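Local coordinates for protein ectonucleoside triphosphate diphosphohydrolase 4 (Homo sapiens, PDB 6WG5) that belongs to the GDA1/CD39 family of enzymes and is built on the fold of the actin-like ATPase clan, at residues A[160-164]-A[165-169]; A[240-244]-A[245-249]; A[422-426]-A[427-431]. All blocks are in the same frame, centred on the assembly; numbering follows the deposited sequence. Where two conformers were deposited one is given.

Contact 1. Residues A[160-164]-A[165-169]; sequences FLFSD and SHAEV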
# COMPACT_ATOMS: atom_id res chain seq x y z
N PHE A 160 -11.92 24.53 -11.13
CA PHE A 160 -10.80 23.62 -11.29
C PHE A 160 -10.84 22.94 -12.65
O PHE A 160 -11.90 22.74 -13.24
CB PHE A 160 -10.82 22.56 -10.19
CG PHE A 160 -10.82 23.12 -8.80
CD1 PHE A 160 -9.95 24.14 -8.45
CD2 PHE A 160 -11.70 22.64 -7.84
CE1 PHE A 160 -9.95 24.66 -7.16
CE2 PHE A 160 -11.70 23.15 -6.56
CZ PHE A 160 -10.83 24.17 -6.22
N LEU A 161 -9.66 22.59 -13.16
CA LEU A 161 -9.56 21.80 -14.38
C LEU A 161 -10.13 20.41 -14.11
O LEU A 161 -9.51 19.61 -13.40
CB LEU A 161 -8.12 21.70 -14.86
CG LEU A 161 -7.39 22.99 -15.24
CD1 LEU A 161 -5.94 22.68 -15.58
CD2 LEU A 161 -8.07 23.68 -16.42
N PHE A 162 -11.30 20.13 -14.66
CA PHE A 162 -12.00 18.88 -14.39
C PHE A 162 -12.65 18.39 -15.68
O PHE A 162 -13.51 19.07 -16.24
CB PHE A 162 -13.05 19.07 -13.29
CG PHE A 162 -13.50 17.80 -12.64
CD1 PHE A 162 -14.83 17.40 -12.71
CD2 PHE A 162 -12.60 16.99 -11.97
CE1 PHE A 162 -15.25 16.23 -12.11
CE2 PHE A 162 -13.01 15.82 -11.37
CZ PHE A 162 -14.34 15.44 -11.44
N SER A 163 -12.22 17.22 -16.14
CA SER A 163 -12.70 16.63 -17.39
C SER A 163 -13.07 15.17 -17.15
O SER A 163 -12.99 14.66 -16.03
CB SER A 163 -11.65 16.75 -18.49
OG SER A 163 -11.30 18.11 -18.72
N ASP A 164 -13.49 14.50 -18.22
CA ASP A 164 -13.90 13.10 -18.13
C ASP A 164 -12.80 12.25 -17.51
O ASP A 164 -13.06 11.43 -16.62
CB ASP A 164 -14.27 12.58 -19.52
CG ASP A 164 -14.49 11.08 -19.54
OD1 ASP A 164 -15.06 10.55 -18.56
OD2 ASP A 164 -14.10 10.43 -20.53
N SER A 165 -11.56 12.44 -17.96
CA SER A 165 -10.45 11.63 -17.46
C SER A 165 -10.11 11.92 -16.01
O SER A 165 -9.43 11.11 -15.37
CB SER A 165 -9.21 11.85 -18.33
OG SER A 165 -8.95 13.24 -18.50
N HIS A 166 -10.57 13.05 -15.46
CA HIS A 166 -10.22 13.43 -14.10
C HIS A 166 -11.02 12.68 -13.05
O HIS A 166 -10.57 12.61 -11.90
CB HIS A 166 -10.40 14.94 -13.92
CG HIS A 166 -9.43 15.77 -14.70
ND1 HIS A 166 -8.61 16.71 -14.11
CD2 HIS A 166 -9.13 15.79 -16.02
CE1 HIS A 166 -7.86 17.28 -15.04
NE2 HIS A 166 -8.15 16.74 -16.21
N ALA A 167 -12.18 12.14 -13.40
CA ALA A 167 -12.98 11.33 -12.50
C ALA A 167 -12.94 9.89 -12.99
O ALA A 167 -13.30 9.61 -14.14
CB ALA A 167 -14.42 11.84 -12.44
N GLU A 168 -12.50 8.98 -12.13
CA GLU A 168 -12.21 7.62 -12.57
C GLU A 168 -12.22 6.68 -11.37
O GLU A 168 -11.89 7.07 -10.25
CB GLU A 168 -10.85 7.56 -13.28
CG GLU A 168 -10.34 6.17 -13.61
CD GLU A 168 -8.93 6.18 -14.16
OE1 GLU A 168 -8.48 5.14 -14.69
OE2 GLU A 168 -8.26 7.24 -14.05
N VAL A 169 -12.61 5.44 -11.63
CA VAL A 169 -12.48 4.34 -10.67
C VAL A 169 -11.20 3.60 -11.02
O VAL A 169 -11.13 2.91 -12.04
CB VAL A 169 -13.70 3.41 -10.71
CG1 VAL A 169 -13.52 2.26 -9.73
CG2 VAL A 169 -14.98 4.18 -10.42
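A short 3-10 turn, closing just before strand 167-169, carries His166 back over the backbone of Phe162 and Ser163. The turn is held by His166 N, which donates to Ser163 O at 3.0 Å; a weak bond from Ala167 N to Asp164 O (3.4 Å) follows. His166 CG lies beside the backbone N and anti to the carbonyl carbon (chi1 -69°), which turns one ring face to Phe162 CA, a CH-pi contact of 4.2 Å from that carbon to the ring centroid. Ser163 CB meets His166 CD2 at 3.7 Å. The polar end looks elsewhere: His166 ND1 is hydrogen-bonded to Leu127 O, and a flat ring that can also stack on Tyr128 suits this place. The side chains of Phe162 and His166 run antiparallel past one another, Phe162 CD2 3.6 Å from His166 CB. At the far end of the phenyl, Phe162 CZ reaches Ala167 CB (3.7 Å), where a small methyl fits a buried aromatic. Phe162 also packs on Leu151 and Ile154 of helix 140-157 and on Leu127 and Ile129 of strand 127-131, while His166 and Glu168 hydrogen-bond through their backbones to that strand, the parallel neighbour of 167-169.

Contact 2. Residues A[240-244]-A[245-249]; sequences VSFAS and SQQEE
The side chain of Glu248 runs nearly perpendicular to that of Phe242 where the chain enters helix 245-254, the aromatic ring standing against the aliphatic part of the acid and the carboxylate plane turned 45° from the ring. Glu248 CG sits over one face in a CH-pi contact, 3.9 Å from the centroid of the Phe242 ring and displaced toward the rim. Val240 CG1 covers the opposite face, so the phenyl is held between a methyl and a methylene. The extended Glu248 chain, with CG anti to the backbone N, runs on past the ring, and OE2 comes no nearer than 4.0 Å to Phe242 CE2. Gln247 approaches the same ring differently. Its amide plane is turned 73° from the ring, and OE1 lies at the ring edge, close to its plane, 3.6 Å from Phe242 CB. That oxygen is committed to the backbone: Ala243 N donates to Gln247 OE1 at 2.8 Å in a nearly straight bond (161°), the donor tilted out of the amide carbonyl plane. Ser244 occupies the N-cap, and its carbonyl oxygen starts the helical pattern by accepting from Glu248 N at 3.0 Å. Gln247 is buried and also touches Gln363 and Tyr370, which suits a long side chain with both an aliphatic stem and a polar end. Chemically, the contact divides the work: the amide oxygen of the buried Gln247 accepts from a backbone N-H just ahead of the helix, whereas the phenyl is packed by aliphatic carbon, and the carboxylate of Glu248 has a long, weak ion pair with Lys252.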
# COMPACT_ATOMS: atom_id res chain seq x y z
N VAL A 240 12.53 -10.13 -18.16
CA VAL A 240 11.92 -11.34 -17.62
C VAL A 240 11.74 -12.33 -18.77
O VAL A 240 11.25 -11.96 -19.84
CB VAL A 240 10.58 -11.03 -16.94
CG1 VAL A 240 9.97 -12.30 -16.36
CG2 VAL A 240 10.76 -9.99 -15.86
N SER A 241 12.13 -13.58 -18.53
CA SER A 241 11.94 -14.66 -19.49
C SER A 241 10.82 -15.55 -18.97
O SER A 241 10.97 -16.24 -17.96
CB SER A 241 13.24 -15.46 -19.67
OG SER A 241 13.76 -15.89 -18.43
N PHE A 242 9.68 -15.53 -19.67
CA PHE A 242 8.52 -16.28 -19.24
C PHE A 242 8.60 -17.72 -19.74
O PHE A 242 9.11 -18.00 -20.83
CB PHE A 242 7.23 -15.63 -19.75
CG PHE A 242 7.06 -14.21 -19.29
CD1 PHE A 242 6.49 -13.93 -18.06
CD2 PHE A 242 7.47 -13.15 -20.09
CE1 PHE A 242 6.34 -12.63 -17.63
CE2 PHE A 242 7.31 -11.85 -19.67
CZ PHE A 242 6.75 -11.58 -18.44
N ALA A 243 8.06 -18.64 -18.93
CA ALA A 243 8.10 -20.06 -19.27
C ALA A 243 7.03 -20.43 -20.28
O ALA A 243 7.24 -21.34 -21.09
CB ALA A 243 7.94 -20.90 -18.01
N SER A 244 5.88 -19.75 -20.25
CA SER A 244 4.77 -20.07 -21.13
C SER A 244 4.12 -18.79 -21.62
O SER A 244 4.06 -17.79 -20.89
CB SER A 244 3.72 -20.94 -20.42
OG SER A 244 4.33 -22.00 -19.71
N SER A 245 3.64 -18.82 -22.86
CA SER A 245 2.87 -17.68 -23.37
C SER A 245 1.67 -17.41 -22.47
O SER A 245 1.28 -16.25 -22.29
CB SER A 245 2.42 -17.94 -24.80
OG SER A 245 3.53 -18.03 -25.68
N GLN A 246 1.08 -18.47 -21.91
CA GLN A 246 -0.01 -18.29 -20.94
C GLN A 246 0.49 -17.59 -19.69
O GLN A 246 -0.17 -16.69 -19.16
CB GLN A 246 -0.62 -19.64 -20.59
CG GLN A 246 -1.63 -19.60 -19.46
CD GLN A 246 -2.18 -20.97 -19.11
OE1 GLN A 246 -2.23 -21.86 -19.96
NE2 GLN A 246 -2.58 -21.15 -17.86
N GLN A 247 1.66 -18.00 -19.18
CA GLN A 247 2.23 -17.33 -18.01
C GLN A 247 2.38 -15.84 -18.27
O GLN A 247 2.13 -15.02 -17.38
CB GLN A 247 3.58 -17.95 -17.66
CG GLN A 247 4.05 -17.63 -16.25
CD GLN A 247 5.51 -17.97 -16.03
OE1 GLN A 247 6.37 -17.66 -16.86
NE2 GLN A 247 5.81 -18.60 -14.90
N GLU A 248 2.79 -15.47 -19.48
CA GLU A 248 2.90 -14.05 -19.83
C GLU A 248 1.54 -13.37 -19.80
O GLU A 248 1.44 -12.19 -19.45
CB GLU A 248 3.54 -13.90 -21.21
CG GLU A 248 4.02 -12.49 -21.51
CD GLU A 248 4.49 -12.33 -22.95
OE1 GLU A 248 3.95 -13.03 -23.83
OE2 GLU A 248 5.40 -11.51 -23.19
N GLU A 249 0.47 -14.08 -20.17
CA GLU A 249 -0.87 -13.50 -20.09
C GLU A 249 -1.21 -13.13 -18.66
O GLU A 249 -1.79 -12.06 -18.41
CB GLU A 249 -1.90 -14.48 -20.66
CG GLU A 249 -1.67 -14.87 -22.11
CD GLU A 249 -1.62 -13.67 -23.04
OE1 GLU A 249 -2.32 -12.67 -22.77
OE2 GLU A 249 -0.88 -13.73 -24.04

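Contact 3. Residues A[422-426]-A[427-431]; sequences RERFD and RGLYA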
# COMPACT_ATOMS: atom_id res chain seq x y z
N ARG A 422 -1.59 -10.98 29.99
CA ARG A 422 -2.71 -10.13 30.38
C ARG A 422 -2.31 -9.15 31.48
O ARG A 422 -2.68 -7.98 31.45
CB ARG A 422 -3.88 -11.00 30.82
CG ARG A 422 -5.19 -10.27 30.97
CD ARG A 422 -5.76 -9.88 29.62
NE ARG A 422 -7.09 -9.30 29.78
CZ ARG A 422 -7.32 -8.08 30.24
NH1 ARG A 422 -6.30 -7.30 30.59
NH2 ARG A 422 -8.56 -7.64 30.36
N GLU A 423 -1.54 -9.62 32.46
CA GLU A 423 -1.10 -8.74 33.54
C GLU A 423 -0.17 -7.66 33.02
O GLU A 423 -0.28 -6.49 33.42
CB GLU A 423 -0.40 -9.56 34.63
CG GLU A 423 -0.21 -8.81 35.93
CD GLU A 423 0.99 -9.30 36.72
OE1 GLU A 423 1.86 -8.47 37.04
OE2 GLU A 423 1.06 -10.51 37.00
N ARG A 424 0.75 -8.02 32.12
CA ARG A 424 1.65 -7.03 31.54
C ARG A 424 0.90 -6.01 30.70
O ARG A 424 1.25 -4.83 30.69
CB ARG A 424 2.72 -7.74 30.71
CG ARG A 424 3.70 -8.52 31.57
CD ARG A 424 4.55 -9.47 30.77
NE ARG A 424 5.54 -10.11 31.62
CZ ARG A 424 6.55 -10.86 31.19
NH1 ARG A 424 6.71 -11.08 29.89
NH2 ARG A 424 7.40 -11.39 32.06
N PHE A 425 -0.13 -6.46 29.98
CA PHE A 425 -0.93 -5.53 29.19
C PHE A 425 -1.55 -4.45 30.07
O PHE A 425 -1.61 -3.28 29.69
CB PHE A 425 -2.01 -6.29 28.42
CG PHE A 425 -2.90 -5.40 27.60
CD1 PHE A 425 -2.53 -5.02 26.32
CD2 PHE A 425 -4.10 -4.94 28.10
CE1 PHE A 425 -3.34 -4.21 25.56
CE2 PHE A 425 -4.92 -4.13 27.35
CZ PHE A 425 -4.54 -3.76 26.07
N ASP A 426 -2.02 -4.84 31.26
CA ASP A 426 -2.65 -3.87 32.15
C ASP A 426 -1.64 -2.89 32.74
O ASP A 426 -1.99 -1.75 33.04
CB ASP A 426 -3.40 -4.59 33.27
CG ASP A 426 -4.56 -5.43 32.76
OD1 ASP A 426 -4.93 -6.41 33.43
OD2 ASP A 426 -5.10 -5.10 31.68
N ARG A 427 -0.39 -3.32 32.91
CA ARG A 427 0.65 -2.44 33.43
C ARG A 427 1.22 -1.50 32.38
O ARG A 427 2.04 -0.64 32.72
CB ARG A 427 1.78 -3.28 34.04
CG ARG A 427 1.36 -4.11 35.24
CD ARG A 427 2.52 -4.91 35.80
NE ARG A 427 3.54 -4.06 36.41
CZ ARG A 427 4.69 -4.51 36.90
NH1 ARG A 427 4.98 -5.80 36.87
NH2 ARG A 427 5.56 -3.65 37.43
N GLY A 428 0.80 -1.63 31.12
CA GLY A 428 1.26 -0.73 30.08
C GLY A 428 2.61 -1.08 29.50
O GLY A 428 3.34 -0.18 29.06
N LEU A 429 2.97 -2.36 29.47
CA LEU A 429 4.29 -2.75 28.99
C LEU A 429 4.41 -2.62 27.48
O LEU A 429 5.51 -2.40 26.97
CB LEU A 429 4.59 -4.19 29.42
CG LEU A 429 5.96 -4.75 29.00
CD1 LEU A 429 7.08 -4.05 29.75
CD2 LEU A 429 6.00 -6.25 29.24
N TYR A 430 3.31 -2.74 26.76
CA TYR A 430 3.33 -2.80 25.31
C TYR A 430 3.01 -1.43 24.72
O TYR A 430 2.71 -0.47 25.43
CB TYR A 430 2.36 -3.87 24.83
CG TYR A 430 2.63 -5.22 25.45
CD1 TYR A 430 3.85 -5.86 25.28
CD2 TYR A 430 1.67 -5.85 26.24
CE1 TYR A 430 4.11 -7.08 25.85
CE2 TYR A 430 1.92 -7.08 26.81
CZ TYR A 430 3.14 -7.69 26.62
OH TYR A 430 3.41 -8.92 27.19
N ALA A 431 3.10 -1.34 23.40
CA ALA A 431 2.84 -0.08 22.71
C ALA A 431 1.41 0.38 22.97
O ALA A 431 0.49 -0.44 23.05
CB ALA A 431 3.09 -0.23 21.21
O HOH W 1 6.03 -9.99 27.36
O HOH W 2 0.25 -2.55 27.43
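Arg424 O accepts two backbone bonds at the end of helix 418-427, a straight one from Leu429 N (3.2 Å, 168°) and a weak one from Arg427 N, whose sounder bond goes to Glu423 O. The Leu429 bond, together with that from Gly428 N to Phe425 O (3.3 Å), makes a Schellman motif. Glycine suits the turning point: at its positive phi (82°) a CB would press against the preceding carbonyl oxygen. The reversal swings Leu429 back beside the helix, pointing the same way as Arg424, and its CD2 lies 3.8 Å from Arg424 CD, so aliphatic carbon of the arginine serves as an apolar surface for the leucine. Tyr430 CG stands beside its backbone N, anti to the carbonyl carbon, which lays the ring along the last turn. Its CD2 comes to the edge of the Phe425 ring, 4.3 Å from Phe425 CD1, and both aromatics also touch Leu439 of helix 436-456. Glu423 and Arg427 run side by side, but Glu423 OE1 stays 4.1 Å from Arg427 NH1, too far for a salt bridge; Arg422 and Asp426, one turn apart, do form one. One water donates to Phe425 O (3.0 Å) and accepts from Tyr430 N, stitching the helix end to the departing chain. The tyrosine ring and the Arg424 guanidinium are turned 58° from each other, and a second water, in the plane of both, accepts from Arg424 NH1 and is hydrogen-bonded to Tyr430 OH, each at 2.8 Å.

All three contacts are local turns where the chain enters or leaves a regular element, and they follow one another in series along it. Contact 1 leads into a strand of the sheet containing 40-48 and 127-131; contact 2 lies between strand 229-235 of the other six-stranded sheet and the helix that follows; contact 3 ends a helix and turns toward helix 436-456. None touches another. Contacts 1 and 2 are the closest pair, with centres about 35 Å apart and nearest atoms about 19 Å apart. Contact 3 lies across the chain's centre from both, its centre about 49 Å from that of contact 1 and about 51 Å from that of contact 2.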